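Local coordinates for pyrrolidone-carboxylate peptidase (Pyrococcus furiosus, PDB 1X10), which removes pyroglutamyl (5-oxoproline) groups from the N-termini of polypeptides, generally when the second amino acid is not proline, at residues A[147-152]-A[160-165]. The protein carries 3 engineered substitutions. Residues are numbered along the deposited sequence; the frame is centred on the assembly and turned at random.
Sequences YLSLHH and KMSGFI
Ser162 meets Ser149 and Leu150, and with them strand 161-167 meets helix 141-156. This is helix-on-sheet packing in the alpha/beta fold of the C15 peptidases. The helix runs into the strand after a short connection and lies over one face of the mixed sheet. Along the second segment, Met161 comes first. Its CB is directed away from the helix, and its side chain touches Pro116. Ser162 then points toward the helix and carries the strand's share of the contact. Its OG is anti to the backbone N (chi1 179°), which extends the hydroxyl to the helix. There it is hydrogen-bonded to Ser149 OG at 2.6 Å, hydroxyl to hydroxyl. Ser149 OG also bonds His66 NE2 on strand 63-69, so this buried oxygen has two polar partners and links the helix to two neighbouring strands. Leu150 lies beside this bond, with CD2 3.6 Å from Ser162 CB. Ser162 O, hydrogen-bonded to Ser113 OG, also has Leu150 CD2 against it, 3.4 Å away. With an alanine in place of Leu150, CG and both methyls are gone, and a gap would probably open beside Ser162 and Ala82. Gly163 adds almost nothing to the contact, but its backbone pairs with strand 63-69. Phe164 packs against the earlier part of the helix, at Val145, Met146 and Ser142, an engineered residue at an active-site position. It also touches active-site Glu79 on strand 76-83, and its ring meets that of active-site His166 with the planes at about 45°.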
loop_
_atom_site.group_PDB
_atom_site.type_symbol
_atom_site.label_atom_id
_atom_site.label_comp_id
_atom_site.label_asym_id
_atom_site.label_seq_id
_atom_site.Cartn_x
_atom_site.Cartn_y
_atom_site.Cartn_z
ATOM N N TYR A 147 26.482 -7.892 2.884
ATOM C CA TYR A 147 27.467 -7.511 3.887
ATOM C C TYR A 147 28.759 -8.319 3.762
ATOM O O TYR A 147 29.855 -7.757 3.779
ATOM C CB TYR A 147 26.887 -7.683 5.302
ATOM C CG TYR A 147 27.824 -7.192 6.385
ATOM C CD1 TYR A 147 27.815 -5.856 6.791
ATOM C CD2 TYR A 147 28.786 -8.042 6.937
ATOM C CE1 TYR A 147 28.737 -5.376 7.709
ATOM C CE2 TYR A 147 29.723 -7.568 7.855
ATOM C CZ TYR A 147 29.695 -6.234 8.235
ATOM O OH TYR A 147 30.644 -5.753 9.109
ATOM N N LEU A 148 28.627 -9.635 3.652
ATOM C CA LEU A 148 29.789 -10.509 3.535
ATOM C C LEU A 148 30.615 -10.174 2.297
ATOM O O LEU A 148 31.845 -10.211 2.330
ATOM C CB LEU A 148 29.345 -11.979 3.491
ATOM C CG LEU A 148 28.834 -12.529 4.829
ATOM C CD1 LEU A 148 28.112 -13.867 4.621
ATOM C CD2 LEU A 148 30.015 -12.691 5.777
ATOM N N SER A 149 29.945 -9.832 1.204
ATOM C CA SER A 149 30.662 -9.494 -0.021
ATOM C C SER A 149 31.457 -8.205 0.178
ATOM O O SER A 149 32.643 -8.125 -0.172
ATOM C CB SER A 149 29.679 -9.340 -1.188
ATOM O OG SER A 149 30.364 -9.166 -2.417
ATOM N N LEU A 150 30.813 -7.197 0.755
ATOM C CA LEU A 150 31.481 -5.922 0.994
ATOM C C LEU A 150 32.604 -6.062 2.025
ATOM O O LEU A 150 33.632 -5.389 1.921
ATOM C CB LEU A 150 30.464 -4.867 1.443
ATOM C CG LEU A 150 29.595 -4.336 0.301
ATOM C CD1 LEU A 150 28.393 -3.594 0.853
ATOM C CD2 LEU A 150 30.437 -3.440 -0.597
ATOM N N HIS A 151 32.407 -6.936 3.008
ATOM C CA HIS A 151 33.423 -7.175 4.037
ATOM C C HIS A 151 34.622 -7.869 3.391
ATOM O O HIS A 151 35.780 -7.605 3.737
ATOM C CB HIS A 151 32.849 -8.061 5.149
ATOM C CG HIS A 151 33.809 -8.327 6.272
ATOM N ND1 HIS A 151 34.294 -7.329 7.087
ATOM C CD2 HIS A 151 34.363 -9.481 6.717
ATOM C CE1 HIS A 151 35.106 -7.854 7.988
ATOM N NE2 HIS A 151 35.165 -9.158 7.784
ATOM N N HIS A 152 34.335 -8.757 2.446
ATOM C CA HIS A 152 35.377 -9.487 1.728
ATOM C C HIS A 152 36.226 -8.488 0.942
ATOM O O HIS A 152 37.456 -8.590 0.884
ATOM C CB HIS A 152 34.737 -10.483 0.765
ATOM C CG HIS A 152 35.702 -11.470 0.188
ATOM N ND1 HIS A 152 35.925 -12.708 0.749
ATOM C CD2 HIS A 152 36.518 -11.393 -0.889
ATOM C CE1 HIS A 152 36.833 -13.354 0.039
ATOM N NE2 HIS A 152 37.211 -12.578 -0.960
ATOM N N LYS A 160 36.632 -5.247 -6.316
ATOM C CA LYS A 160 36.830 -3.803 -6.200
ATOM C C LYS A 160 35.486 -3.124 -5.958
ATOM O O LYS A 160 35.398 -2.138 -5.229
ATOM C CB LYS A 160 37.448 -3.241 -7.481
ATOM C CG LYS A 160 38.750 -3.902 -7.901
ATOM C CD LYS A 160 39.188 -3.404 -9.273
ATOM C CE LYS A 160 40.380 -4.188 -9.802
ATOM N NZ LYS A 160 40.749 -3.757 -11.182
ATOM N N MET A 161 34.443 -3.653 -6.591
ATOM C CA MET A 161 33.094 -3.118 -6.440
ATOM C C MET A 161 32.147 -4.240 -6.049
ATOM O O MET A 161 32.219 -5.344 -6.595
ATOM C CB MET A 161 32.586 -2.507 -7.746
ATOM C CG MET A 161 33.383 -1.339 -8.279
ATOM S SD MET A 161 32.583 -0.699 -9.776
ATOM C CE MET A 161 32.618 1.060 -9.421
ATOM N N SER A 162 31.248 -3.945 -5.117
ATOM C CA SER A 162 30.279 -4.930 -4.653
ATOM C C SER A 162 28.983 -4.228 -4.276
ATOM O O SER A 162 28.994 -3.130 -3.704
ATOM C CB SER A 162 30.830 -5.691 -3.439
ATOM O OG SER A 162 29.888 -6.635 -2.955
ATOM N N GLY A 163 27.864 -4.861 -4.599
ATOM C CA GLY A 163 26.587 -4.265 -4.282
ATOM C C GLY A 163 25.459 -5.256 -4.429
ATOM O O GLY A 163 25.678 -6.403 -4.834
ATOM N N PHE A 164 24.252 -4.802 -4.110
ATOM C CA PHE A 164 23.078 -5.648 -4.179
ATOM C C PHE A 164 21.909 -4.985 -4.904
ATOM O O PHE A 164 21.658 -3.787 -4.753
ATOM C CB PHE A 164 22.648 -6.035 -2.760
ATOM C CG PHE A 164 21.779 -7.244 -2.712
ATOM C CD1 PHE A 164 20.453 -7.183 -3.122
ATOM C CD2 PHE A 164 22.305 -8.472 -2.337
ATOM C CE1 PHE A 164 19.668 -8.330 -3.162
ATOM C CE2 PHE A 164 21.526 -9.623 -2.377
ATOM C CZ PHE A 164 20.210 -9.552 -2.790
ATOM N N ILE A 165 21.194 -5.782 -5.688
ATOM C CA ILE A 165 20.035 -5.302 -6.430
ATOM C C ILE A 165 18.846 -6.208 -6.150
ATOM O O ILE A 165 18.943 -7.426 -6.275
ATOM C CB ILE A 165 20.303 -5.307 -7.950
ATOM C CG1 ILE A 165 21.382 -4.276 -8.283
ATOM C CG2 ILE A 165 19.011 -5.011 -8.717
ATOM C CD1 ILE A 165 21.782 -4.268 -9.751
#